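Local coordinates for beta-1,4-mannanase (Aplysia kurodai, PDB 3VUP), which probably hydrolyses the beta-1,4-mannosidic bonds of mannan as a TIM-barrel beta-1,4-mannanase of the sea hare's digestive fluid, at residues 60-65 with 291-296; 256-261 with 318-323; 21-26 with 45-50. All blocks are in the same frame, centred on the assembly; numbering follows the deposited sequence.

Overall arrangement
All three contacts belong to one eight-stranded parallel beta/alpha barrel. Contact 3 comes first along the chain, joining the loop after strand 18-22 to helix 36-53. Contact 1 reaches across the barrel from strand 58-65 to strand 289-293, whereas contact 2 passes over the intervening strand 289-293 to link strands 259-262 and 318-322; their segments alternate along the chain. The centres of contacts 1 and 2 lie about 8 Å apart, those of contacts 1 and 3 about 11 Å, and those of contacts 2 and 3 about 16 Å. Contacts 1 and 2 join side chains inside the barrel and touch each other, for instance at Arg60 and Gln260, while contact 3 packs the loop after the first strand on helix 36-53.

Contact 1. Residues 60-65 with 291-296; sequences RLWIHI and VGEFWE. With SO4 (sulfate ion), chain F.
Arg60 and Glu293 reach for each other across the barrel interior, their side chains meeting at about a right angle. The strand axes of 60-62 and 291-293 stay 9.8 Å apart, a gap that two long, charged side chains can span. Arg60 does so with an extended chain, its CG anti to the backbone N (chi1 177°), which carries the guanidinium inward. Its NH1 donates to Glu293 OE2 at 2.9 Å with an N-H...O angle of 152°, forming a salt bridge. The acceptor lies close to the guanidinium plane and receives the bond on its anti lone pair, while the carboxylate itself is turned 50° from that plane.

Trp62 frames the pair in two ways. Its NE1 sits over one face of the guanidinium, offset toward the rim and 3.5 Å above the plane. Its ring edge also faces the carboxylate, CZ2 lying 4.0 Å from Glu293 OE2. The flat indole suits the place because it can lie over the guanidinium while its edge meets the carboxylate oxygen.

All three nitrogens of the buried Arg60 guanidinium have partners: NH1 is shared with Asn22 OD1, NE pairs with Asp158 and NH2 with Asn161. Glu293 OE1 is bonded to Tyr264. OE2 additionally bonds a Tris molecule, probably from the crystallisation liquor, which suggests an accessible pocket. Glu293 lies on the seventh barrel strand, toward its C-terminal side, where related clan GH-A glycosidases carry the nucleophilic glutamate, so this polar cluster is consistent with the active site of a beta/alpha-barrel mannanase.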
loop_
_atom_site.group_PDB
_atom_site.type_symbol
_atom_site.label_atom_id
_atom_site.label_comp_id
_atom_site.label_asym_id
_atom_site.label_seq_id
_atom_site.Cartn_x
_atom_site.Cartn_y
_atom_site.Cartn_z
ATOM N N ARG A 60 4.640 5.901 3.232
ATOM C CA ARG A 60 3.690 4.814 3.445
ATOM C C ARG A 60 3.831 4.386 4.903
ATOM O O ARG A 60 4.944 4.251 5.409
ATOM C CB ARG A 60 4.004 3.650 2.507
ATOM C CG ARG A 60 3.102 2.421 2.686
ATOM C CD ARG A 60 3.300 1.485 1.525
ATOM N NE ARG A 60 2.515 0.252 1.511
ATOM C CZ ARG A 60 2.999 -0.970 1.731
ATOM N NH1 ARG A 60 4.249 -1.155 2.145
ATOM N NH2 ARG A 60 2.206 -2.019 1.550
ATOM N N LEU A 61 2.710 4.192 5.592
ATOM C CA LEU A 61 2.744 3.727 6.978
ATOM C C LEU A 61 1.492 2.910 7.249
ATOM O O LEU A 61 0.465 3.076 6.583
ATOM C CB LEU A 61 2.899 4.877 7.980
ATOM C CG LEU A 61 1.677 5.724 8.347
ATOM C CD1 LEU A 61 2.043 6.679 9.470
ATOM C CD2 LEU A 61 1.150 6.503 7.157
ATOM N N TRP A 62 1.600 1.997 8.202
ATOM C CA TRP A 62 0.599 0.958 8.366
ATOM C C TRP A 62 -0.317 1.257 9.541
ATOM O O TRP A 62 0.134 1.707 10.597
ATOM C CB TRP A 62 1.266 -0.395 8.557
ATOM C CG TRP A 62 2.112 -0.888 7.409
ATOM C CD1 TRP A 62 2.577 -0.197 6.323
ATOM C CD2 TRP A 62 2.618 -2.208 7.285
ATOM N NE1 TRP A 62 3.324 -1.030 5.514
ATOM C CE2 TRP A 62 3.366 -2.274 6.094
ATOM C CE3 TRP A 62 2.488 -3.360 8.063
ATOM C CZ2 TRP A 62 4.004 -3.449 5.678
ATOM C CZ3 TRP A 62 3.108 -4.512 7.658
ATOM C CH2 TRP A 62 3.868 -4.552 6.478
ATOM N N ILE A 63 -1.606 0.981 9.345
ATOM C CA ILE A 63 -2.648 1.397 10.275
ATOM C C ILE A 63 -3.206 0.221 11.083
ATOM O O ILE A 63 -2.729 -0.033 12.186
ATOM C CB ILE A 63 -3.783 2.177 9.548
ATOM C CG1 ILE A 63 -3.199 3.259 8.613
ATOM C CG2 ILE A 63 -4.749 2.766 10.560
ATOM C CD1 ILE A 63 -2.323 4.288 9.290
ATOM N N HIS A 64 -4.200 -0.503 10.560
ATOM C CA HIS A 64 -4.827 -1.575 11.347
ATOM C C HIS A 64 -3.926 -2.802 11.476
ATOM O O HIS A 64 -3.891 -3.458 12.526
ATOM C CB HIS A 64 -6.150 -2.058 10.741
ATOM C CG HIS A 64 -7.143 -0.983 10.398
ATOM N ND1 HIS A 64 -7.489 0.046 11.250
ATOM C CD2 HIS A 64 -7.933 -0.849 9.308
ATOM C CE1 HIS A 64 -8.422 0.789 10.678
ATOM N NE2 HIS A 64 -8.715 0.263 9.503
ATOM N N ILE A 65 -3.255 -3.140 10.373
ATOM C CA ILE A 65 -2.368 -4.296 10.261
ATOM C C ILE A 65 -3.195 -5.584 10.306
ATOM O O ILE A 65 -3.743 -5.982 9.275
ATOM C CB ILE A 65 -1.162 -4.216 11.223
ATOM C CG1 ILE A 65 -0.498 -2.840 11.046
ATOM C CG2 ILE A 65 -0.176 -5.317 10.928
ATOM C CD1 ILE A 65 0.873 -2.708 11.652
ATOM N N VAL A 291 7.081 1.368 -7.245
ATOM C CA VAL A 291 7.880 0.348 -6.584
ATOM C C VAL A 291 7.895 0.735 -5.104
ATOM O O VAL A 291 8.655 1.611 -4.672
ATOM C CB VAL A 291 9.290 0.224 -7.188
ATOM C CG1 VAL A 291 10.061 -0.873 -6.478
ATOM C CG2 VAL A 291 9.197 -0.071 -8.678
ATOM N N GLY A 292 6.987 0.116 -4.352
ATOM C CA GLY A 292 6.605 0.577 -3.031
ATOM C C GLY A 292 7.329 -0.026 -1.839
ATOM O O GLY A 292 7.061 0.391 -0.713
ATOM N N GLU A 293 8.221 -0.989 -2.076
ATOM C CA GLU A 293 9.163 -1.468 -1.055
ATOM C C GLU A 293 10.401 -1.997 -1.742
ATOM O O GLU A 293 10.291 -2.686 -2.756
ATOM C CB GLU A 293 8.607 -2.628 -0.230
ATOM C CG GLU A 293 7.494 -2.320 0.740
ATOM C CD GLU A 293 7.117 -3.523 1.588
ATOM O OE1 GLU A 293 7.913 -4.496 1.653
ATOM O OE2 GLU A 293 6.026 -3.483 2.199
ATOM N N PHE A 294 11.556 -1.712 -1.142
ATOM C CA PHE A 294 12.842 -2.277 -1.519
ATOM C C PHE A 294 13.862 -1.791 -0.502
ATOM O O PHE A 294 13.621 -0.793 0.187
ATOM C CB PHE A 294 13.268 -1.843 -2.932
ATOM C CG PHE A 294 13.413 -0.349 -3.114
ATOM C CD1 PHE A 294 14.637 0.287 -2.939
ATOM C CD2 PHE A 294 12.322 0.418 -3.493
ATOM C CE1 PHE A 294 14.763 1.651 -3.127
ATOM C CE2 PHE A 294 12.439 1.785 -3.687
ATOM C CZ PHE A 294 13.667 2.404 -3.504
ATOM N N TRP A 295 14.994 -2.484 -0.405
ATOM C CA TRP A 295 16.103 -1.995 0.403
ATOM C C TRP A 295 17.416 -2.611 -0.045
ATOM O O TRP A 295 17.436 -3.621 -0.745
ATOM C CB TRP A 295 15.887 -2.163 1.913
ATOM C CG TRP A 295 15.690 -3.557 2.440
ATOM C CD1 TRP A 295 15.683 -4.740 1.753
ATOM C CD2 TRP A 295 15.474 -3.884 3.810
ATOM N NE1 TRP A 295 15.449 -5.785 2.624
ATOM C CE2 TRP A 295 15.305 -5.277 3.889
ATOM C CE3 TRP A 295 15.369 -3.122 4.972
ATOM C CZ2 TRP A 295 15.076 -5.928 5.103
ATOM C CZ3 TRP A 295 15.139 -3.762 6.169
ATOM C CH2 TRP A 295 14.985 -5.152 6.227
ATOM N N GLU A 296 18.518 -1.997 0.368
ATOM C CA GLU A 296 19.821 -2.376 -0.150
ATOM C C GLU A 296 20.242 -3.789 0.249
ATOM O O GLU A 296 20.873 -4.495 -0.539
ATOM C CB GLU A 296 20.874 -1.350 0.283
ATOM C CG GLU A 296 22.258 -1.602 -0.294
ATOM C CD GLU A 296 23.268 -0.495 -0.000
ATOM O OE1 GLU A 296 24.452 -0.821 0.198
ATOM O OE2 GLU A 296 22.919 0.700 -0.022
HETATM S S SO4 F . 19.166 -0.723 3.575
HETATM O O1 SO4 F . 18.043 -0.860 4.469
HETATM O O2 SO4 F . 18.701 0.352 2.788
HETATM O O3 SO4 F . 20.294 -0.099 4.233
HETATM O O4 SO4 F . 19.558 -2.055 3.140
#

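Contact 2. Residues 256-261 with 318-323; sequences FDFYQF and GAWSWH. With SO4 (sulfate ion), chain D.
Gln260 and Trp320 stand on two strands of the TIM barrel, 259-262 and 318-322, which run in the same sense around the closed sheet but are separated by strand 289-293. Because they are not sheet neighbours, the backbones stay apart: the closest CA pair, Gln260 and Gly318, is 8.9 Å apart. Side chains fill the gap, and all three that touch are buried. Away from them, Tyr259 OH donates to O3 of a sulfate, probably from the crystallisation liquor, at 2.7 Å.

Trp320 supplies the bulk. Its CB is directed toward the other strand, and with CG beside the backbone N (chi1 -55°) the six-membered part of the indole reaches Phe258 and Gln260. Trp320 CH2 lies near the plane of the Phe258 ring, at its edge, 4.3 Å from Phe258 CE1. This is apolar packing, for which two large aromatic side chains are well suited. Phe107 and Val290 add further apolar contacts to the indole.

Gln260 is the polar member of the group. Its extended chain carries the amide inward, where OE1 is bonded by His262 and NE2 donates to Asp158. These two bonds satisfy both ends of the buried amide and fix its rotation, something a residue with separate donor and acceptor can achieve. The amide and indole planes are 70° apart, and the nearest approach is made by the amide carbon: Gln260 CD lies 3.8 Å from Trp320 CZ3.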
loop_
_atom_site.group_PDB
_atom_site.type_symbol
_atom_site.label_atom_id
_atom_site.label_comp_id
_atom_site.label_asym_id
_atom_site.label_seq_id
_atom_site.Cartn_x
_atom_site.Cartn_y
_atom_site.Cartn_z
ATOM N N PHE A 256 -8.390 -0.406 -8.468
ATOM C CA PHE A 256 -7.204 0.350 -8.108
ATOM C C PHE A 256 -6.927 1.463 -9.103
ATOM O O PHE A 256 -7.100 1.302 -10.309
ATOM C CB PHE A 256 -6.003 -0.586 -7.996
ATOM C CG PHE A 256 -6.161 -1.603 -6.916
ATOM C CD1 PHE A 256 -6.476 -1.195 -5.625
ATOM C CD2 PHE A 256 -6.057 -2.964 -7.176
ATOM C CE1 PHE A 256 -6.660 -2.113 -4.615
ATOM C CE2 PHE A 256 -6.245 -3.888 -6.159
ATOM C CZ PHE A 256 -6.552 -3.465 -4.883
ATOM N N ASP A 257 -6.500 2.603 -8.580
ATOM C CA ASP A 257 -6.047 3.712 -9.414
ATOM C C ASP A 257 -4.603 3.562 -9.867
ATOM O O ASP A 257 -4.224 4.046 -10.931
ATOM C CB ASP A 257 -6.219 5.024 -8.660
ATOM C CG ASP A 257 -7.659 5.294 -8.346
ATOM O OD1 ASP A 257 -8.342 5.809 -9.258
ATOM O OD2 ASP A 257 -8.109 4.961 -7.225
ATOM N N PHE A 258 -3.793 2.908 -9.044
ATOM C CA PHE A 258 -2.414 2.645 -9.403
ATOM C C PHE A 258 -1.986 1.361 -8.751
ATOM O O PHE A 258 -2.560 0.929 -7.747
ATOM C CB PHE A 258 -1.475 3.811 -9.060
ATOM C CG PHE A 258 -1.312 4.110 -7.586
ATOM C CD1 PHE A 258 -0.232 3.601 -6.867
ATOM C CD2 PHE A 258 -2.179 4.981 -6.948
ATOM C CE1 PHE A 258 -0.036 3.939 -5.533
ATOM C CE2 PHE A 258 -1.988 5.328 -5.616
ATOM C CZ PHE A 258 -0.911 4.813 -4.907
ATOM N N TYR A 259 -1.010 0.711 -9.370
ATOM C CA TYR A 259 -0.454 -0.514 -8.847
ATOM C C TYR A 259 0.816 -0.224 -8.047
ATOM O O TYR A 259 1.459 0.815 -8.221
ATOM C CB TYR A 259 -0.152 -1.459 -9.995
ATOM C CG TYR A 259 -1.350 -2.003 -10.742
ATOM C CD1 TYR A 259 -2.357 -2.701 -10.085
ATOM C CD2 TYR A 259 -1.438 -1.888 -12.127
ATOM C CE1 TYR A 259 -3.425 -3.249 -10.790
ATOM C CE2 TYR A 259 -2.499 -2.445 -12.839
ATOM C CZ TYR A 259 -3.484 -3.129 -12.168
ATOM O OH TYR A 259 -4.534 -3.710 -12.850
ATOM N N GLN A 260 1.165 -1.162 -7.176
ATOM C CA GLN A 260 2.285 -1.004 -6.263
ATOM C C GLN A 260 2.990 -2.340 -6.121
ATOM O O GLN A 260 2.422 -3.292 -5.601
ATOM C CB GLN A 260 1.788 -0.526 -4.900
ATOM C CG GLN A 260 2.921 -0.352 -3.899
ATOM C CD GLN A 260 2.491 -0.347 -2.447
ATOM O OE1 GLN A 260 3.281 -0.698 -1.570
ATOM N NE2 GLN A 260 1.244 0.035 -2.178
ATOM N N PHE A 261 4.214 -2.410 -6.631
ATOM C CA PHE A 261 5.018 -3.629 -6.567
ATOM C C PHE A 261 6.032 -3.527 -5.431
ATOM O O PHE A 261 6.657 -2.483 -5.246
ATOM C CB PHE A 261 5.870 -3.794 -7.830
ATOM C CG PHE A 261 5.117 -4.003 -9.131
ATOM C CD1 PHE A 261 3.761 -4.289 -9.201
ATOM C CD2 PHE A 261 5.839 -3.941 -10.313
ATOM C CE1 PHE A 261 3.142 -4.490 -10.444
ATOM C CE2 PHE A 261 5.239 -4.149 -11.539
ATOM C CZ PHE A 261 3.891 -4.430 -11.605
ATOM N N GLY A 318 6.936 5.774 -8.901
ATOM C CA GLY A 318 7.374 6.125 -7.569
ATOM C C GLY A 318 8.296 5.074 -6.994
ATOM O O GLY A 318 8.374 3.958 -7.516
ATOM N N ALA A 319 8.984 5.442 -5.917
ATOM C CA ALA A 319 9.945 4.583 -5.239
ATOM C C ALA A 319 9.839 4.855 -3.751
ATOM O O ALA A 319 10.104 5.976 -3.300
ATOM C CB ALA A 319 11.364 4.898 -5.709
ATOM N N TRP A 320 9.451 3.825 -2.997
ATOM C CA TRP A 320 9.381 3.909 -1.539
ATOM C C TRP A 320 10.258 2.811 -0.946
ATOM O O TRP A 320 9.944 1.618 -1.073
ATOM C CB TRP A 320 7.948 3.730 -1.015
ATOM C CG TRP A 320 6.927 4.664 -1.587
ATOM C CD1 TRP A 320 7.122 5.934 -2.021
ATOM C CD2 TRP A 320 5.536 4.387 -1.781
ATOM N NE1 TRP A 320 5.939 6.468 -2.480
ATOM C CE2 TRP A 320 4.948 5.537 -2.337
ATOM C CE3 TRP A 320 4.734 3.280 -1.530
ATOM C CZ2 TRP A 320 3.591 5.603 -2.650
ATOM C CZ3 TRP A 320 3.391 3.345 -1.847
ATOM C CH2 TRP A 320 2.830 4.497 -2.396
ATOM N N SER A 321 11.353 3.201 -0.299
ATOM C CA SER A 321 12.226 2.221 0.337
ATOM C C SER A 321 11.609 1.690 1.642
ATOM O O SER A 321 10.671 2.285 2.197
ATOM C CB SER A 321 13.613 2.818 0.578
ATOM O OG SER A 321 13.526 4.021 1.317
ATOM N N TRP A 322 12.135 0.567 2.123
ATOM C CA TRP A 322 11.563 -0.136 3.270
ATOM C C TRP A 322 12.236 0.169 4.615
ATOM O O TRP A 322 13.424 -0.087 4.798
ATOM C CB TRP A 322 11.594 -1.655 3.019
ATOM C CG TRP A 322 11.105 -2.411 4.211
ATOM C CD1 TRP A 322 11.849 -3.200 5.040
ATOM C CD2 TRP A 322 9.779 -2.386 4.761
ATOM N NE1 TRP A 322 11.064 -3.681 6.064
ATOM C CE2 TRP A 322 9.790 -3.200 5.914
ATOM C CE3 TRP A 322 8.580 -1.770 4.379
ATOM C CZ2 TRP A 322 8.650 -3.413 6.695
ATOM C CZ3 TRP A 322 7.443 -1.980 5.160
ATOM C CH2 TRP A 322 7.491 -2.795 6.307
ATOM N N HIS A 323 11.436 0.698 5.543
ATOM C CA HIS A 323 11.762 0.856 6.966
ATOM C C HIS A 323 12.662 2.054 7.246
ATOM O O HIS A 323 13.826 1.922 7.628
ATOM C CB HIS A 323 12.309 -0.425 7.601
ATOM C CG HIS A 323 11.889 -0.588 9.022
ATOM N ND1 HIS A 323 12.120 0.375 9.985
ATOM C CD2 HIS A 323 11.195 -1.578 9.628
ATOM C CE1 HIS A 323 11.596 -0.034 11.127
ATOM N NE2 HIS A 323 11.038 -1.217 10.941
HETATM S S SO4 D . -4.516 -2.693 -16.514
HETATM O O1 SO4 D . -5.650 -2.102 -17.208
HETATM O O2 SO4 D . -3.773 -1.641 -15.837
HETATM O O3 SO4 D . -4.979 -3.649 -15.526
HETATM O O4 SO4 D . -3.641 -3.327 -17.497
#

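Contact 3. Residues 21-26 with 45-50; sequences GNLPWM and EPEFKK
Glu47 OE2 forms a salt bridge within the helix, receiving a hydrogen bond from Lys50 NZ at 2.9 Å, while the methylene part of the same Glu47 side chain packs against Leu23. The lysine nitrogen approaches from above the carboxylate plane, 42° out of it. Three residues apart on a helix, the two side chains emerge close enough on the same side to pair. The Glu47 chain is bent at its CB-CG bond (chi2 -64°), which turns its carboxylate away from a straight outward course while CB and CG remain available to the loop.

Those two carbons carry the contact. Leu23 crosses Glu47 at about a right angle, placing its CD1 branch 3.6 Å from Glu47 CB and 3.8 Å from Glu47 CG. Leu23 sends CG anti to the backbone N (chi1 -177°), and this extends its methyl group to the helix. Met26 also brings the terminal methyl of its flexible chain near the same residue, with Met26 CE 4.2 Å from Glu47 CG. Glutamate suits this buried place, since its aliphatic stem can face apolar neighbours while its charge is met by a lysine. Between Leu23 and Met26 the chain passes through a cis peptide before Pro24, a sharp turn of the backbone as it leaves the strand.

The contact lies within the first beta-alpha-beta unit of the barrel, formed by strand 18-22, helix 36-53 and strand 58-65. Leu23 also touches Met59 and Leu61 of the adjoining strand, and Val325 of helix 324-338 meets Leu23, Met26 and Glu47. The loop following the first strand is thereby packed against the first helix, the last helix and the second strand.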
loop_
_atom_site.group_PDB
_atom_site.type_symbol
_atom_site.label_atom_id
_atom_site.label_comp_id
_atom_site.label_asym_id
_atom_site.label_seq_id
_atom_site.Cartn_x
_atom_site.Cartn_y
_atom_site.Cartn_z
ATOM N N GLY A 21 9.561 6.719 1.422
ATOM C CA GLY A 21 9.746 5.443 2.065
ATOM C C GLY A 21 8.575 5.004 2.908
ATOM O O GLY A 21 7.573 5.714 3.058
ATOM N N ASN A 22 8.726 3.801 3.444
ATOM C CA ASN A 22 7.807 3.215 4.403
ATOM C C ASN A 22 8.312 3.507 5.800
ATOM O O ASN A 22 9.445 3.136 6.119
ATOM C CB ASN A 22 7.796 1.696 4.242
ATOM C CG ASN A 22 7.143 1.236 2.965
ATOM O OD1 ASN A 22 5.982 0.851 2.974
ATOM N ND2 ASN A 22 7.898 1.230 1.862
ATOM N N LEU A 23 7.486 4.139 6.627
ATOM C CA LEU A 23 7.870 4.443 8.000
ATOM C C LEU A 23 8.538 3.256 8.732
ATOM O O LEU A 23 9.652 3.408 9.217
ATOM C CB LEU A 23 6.673 5.008 8.771
ATOM C CG LEU A 23 6.938 5.432 10.211
ATOM C CD1 LEU A 23 7.873 6.630 10.239
ATOM C CD2 LEU A 23 5.626 5.746 10.910
ATOM N N PRO A 24 7.886 2.074 8.796
ATOM C CA PRO A 24 6.544 1.716 8.317
ATOM C C PRO A 24 5.496 1.804 9.423
ATOM O O PRO A 24 4.302 1.691 9.149
ATOM C CB PRO A 24 6.716 0.266 7.865
ATOM C CG PRO A 24 7.956 -0.238 8.535
ATOM C CD PRO A 24 8.589 0.883 9.309
ATOM N N TRP A 25 5.971 1.996 10.651
ATOM C CA TRP A 25 5.162 2.132 11.853
ATOM C C TRP A 25 6.116 2.680 12.900
ATOM O O TRP A 25 7.329 2.726 12.683
ATOM C CB TRP A 25 4.605 0.769 12.312
ATOM C CG TRP A 25 5.637 -0.302 12.377
ATOM C CD1 TRP A 25 6.631 -0.441 13.310
ATOM C CD2 TRP A 25 5.815 -1.364 11.438
ATOM N NE1 TRP A 25 7.411 -1.532 13.008
ATOM C CE2 TRP A 25 6.929 -2.119 11.865
ATOM C CE3 TRP A 25 5.135 -1.758 10.281
ATOM C CZ2 TRP A 25 7.377 -3.245 11.174
ATOM C CZ3 TRP A 25 5.585 -2.876 9.592
ATOM C CH2 TRP A 25 6.698 -3.603 10.040
ATOM N N MET A 26 5.571 3.078 14.041
ATOM C CA MET A 26 6.405 3.409 15.187
ATOM C C MET A 26 6.274 2.294 16.222
ATOM O O MET A 26 7.247 1.595 16.519
ATOM C CB MET A 26 6.047 4.776 15.764
ATOM C CG MET A 26 7.009 5.240 16.859
ATOM S SD MET A 26 8.756 5.233 16.405
ATOM C CE MET A 26 8.723 6.316 14.972
ATOM N N GLU A 45 6.540 12.369 14.127
ATOM C CA GLU A 45 6.749 13.663 13.481
ATOM C C GLU A 45 8.205 13.897 13.010
ATOM O O GLU A 45 8.412 14.336 11.879
ATOM C CB GLU A 45 6.210 14.822 14.335
ATOM C CG GLU A 45 6.388 16.167 13.663
ATOM C CD GLU A 45 5.586 17.277 14.309
ATOM O OE1 GLU A 45 4.927 17.032 15.346
ATOM O OE2 GLU A 45 5.625 18.404 13.770
ATOM N N PRO A 46 9.213 13.578 13.854
ATOM C CA PRO A 46 10.591 13.731 13.365
ATOM C C PRO A 46 10.902 12.891 12.126
ATOM O O PRO A 46 11.767 13.287 11.347
ATOM C CB PRO A 46 11.439 13.267 14.552
ATOM C CG PRO A 46 10.607 13.592 15.731
ATOM C CD PRO A 46 9.184 13.321 15.307
ATOM N N GLU A 47 10.227 11.763 11.943
ATOM C CA GLU A 47 10.439 10.975 10.737
ATOM C C GLU A 47 9.908 11.702 9.505
ATOM O O GLU A 47 10.497 11.622 8.431
ATOM C CB GLU A 47 9.833 9.577 10.876
ATOM C CG GLU A 47 10.451 8.771 12.006
ATOM C CD GLU A 47 11.923 8.460 11.788
ATOM O OE1 GLU A 47 12.366 8.379 10.619
ATOM O OE2 GLU A 47 12.641 8.292 12.796
ATOM N N PHE A 48 8.788 12.402 9.645
ATOM C CA PHE A 48 8.317 13.242 8.550
ATOM C C PHE A 48 9.309 14.369 8.247
ATOM O O PHE A 48 9.584 14.676 7.090
ATOM C CB PHE A 48 6.933 13.819 8.849
ATOM C CG PHE A 48 5.807 12.851 8.592
ATOM C CD1 PHE A 48 5.211 12.787 7.346
ATOM C CD2 PHE A 48 5.358 11.991 9.584
ATOM C CE1 PHE A 48 4.184 11.897 7.091
ATOM C CE2 PHE A 48 4.321 11.098 9.331
ATOM C CZ PHE A 48 3.736 11.058 8.085
ATOM N N LYS A 49 9.840 14.999 9.286
ATOM C CA LYS A 49 10.799 16.077 9.080
ATOM C C LYS A 49 12.056 15.575 8.375
ATOM O O LYS A 49 12.512 16.186 7.410
ATOM C CB LYS A 49 11.171 16.737 10.398
ATOM C CG LYS A 49 12.145 17.889 10.216
ATOM C CD LYS A 49 12.470 18.556 11.535
ATOM C CE LYS A 49 13.153 19.899 11.326
ATOM N NZ LYS A 49 14.439 19.758 10.601
ATOM N N LYS A 50 12.615 14.467 8.851
ATOM C CA LYS A 50 13.821 13.915 8.238
ATOM C C LYS A 50 13.587 13.542 6.780
ATOM O O LYS A 50 14.442 13.785 5.925
ATOM C CB LYS A 50 14.327 12.699 9.014
ATOM C CG LYS A 50 14.936 13.070 10.351
ATOM C CD LYS A 50 15.570 11.880 11.044
ATOM C CE LYS A 50 14.518 10.869 11.478
ATOM N NZ LYS A 50 15.107 9.758 12.283
#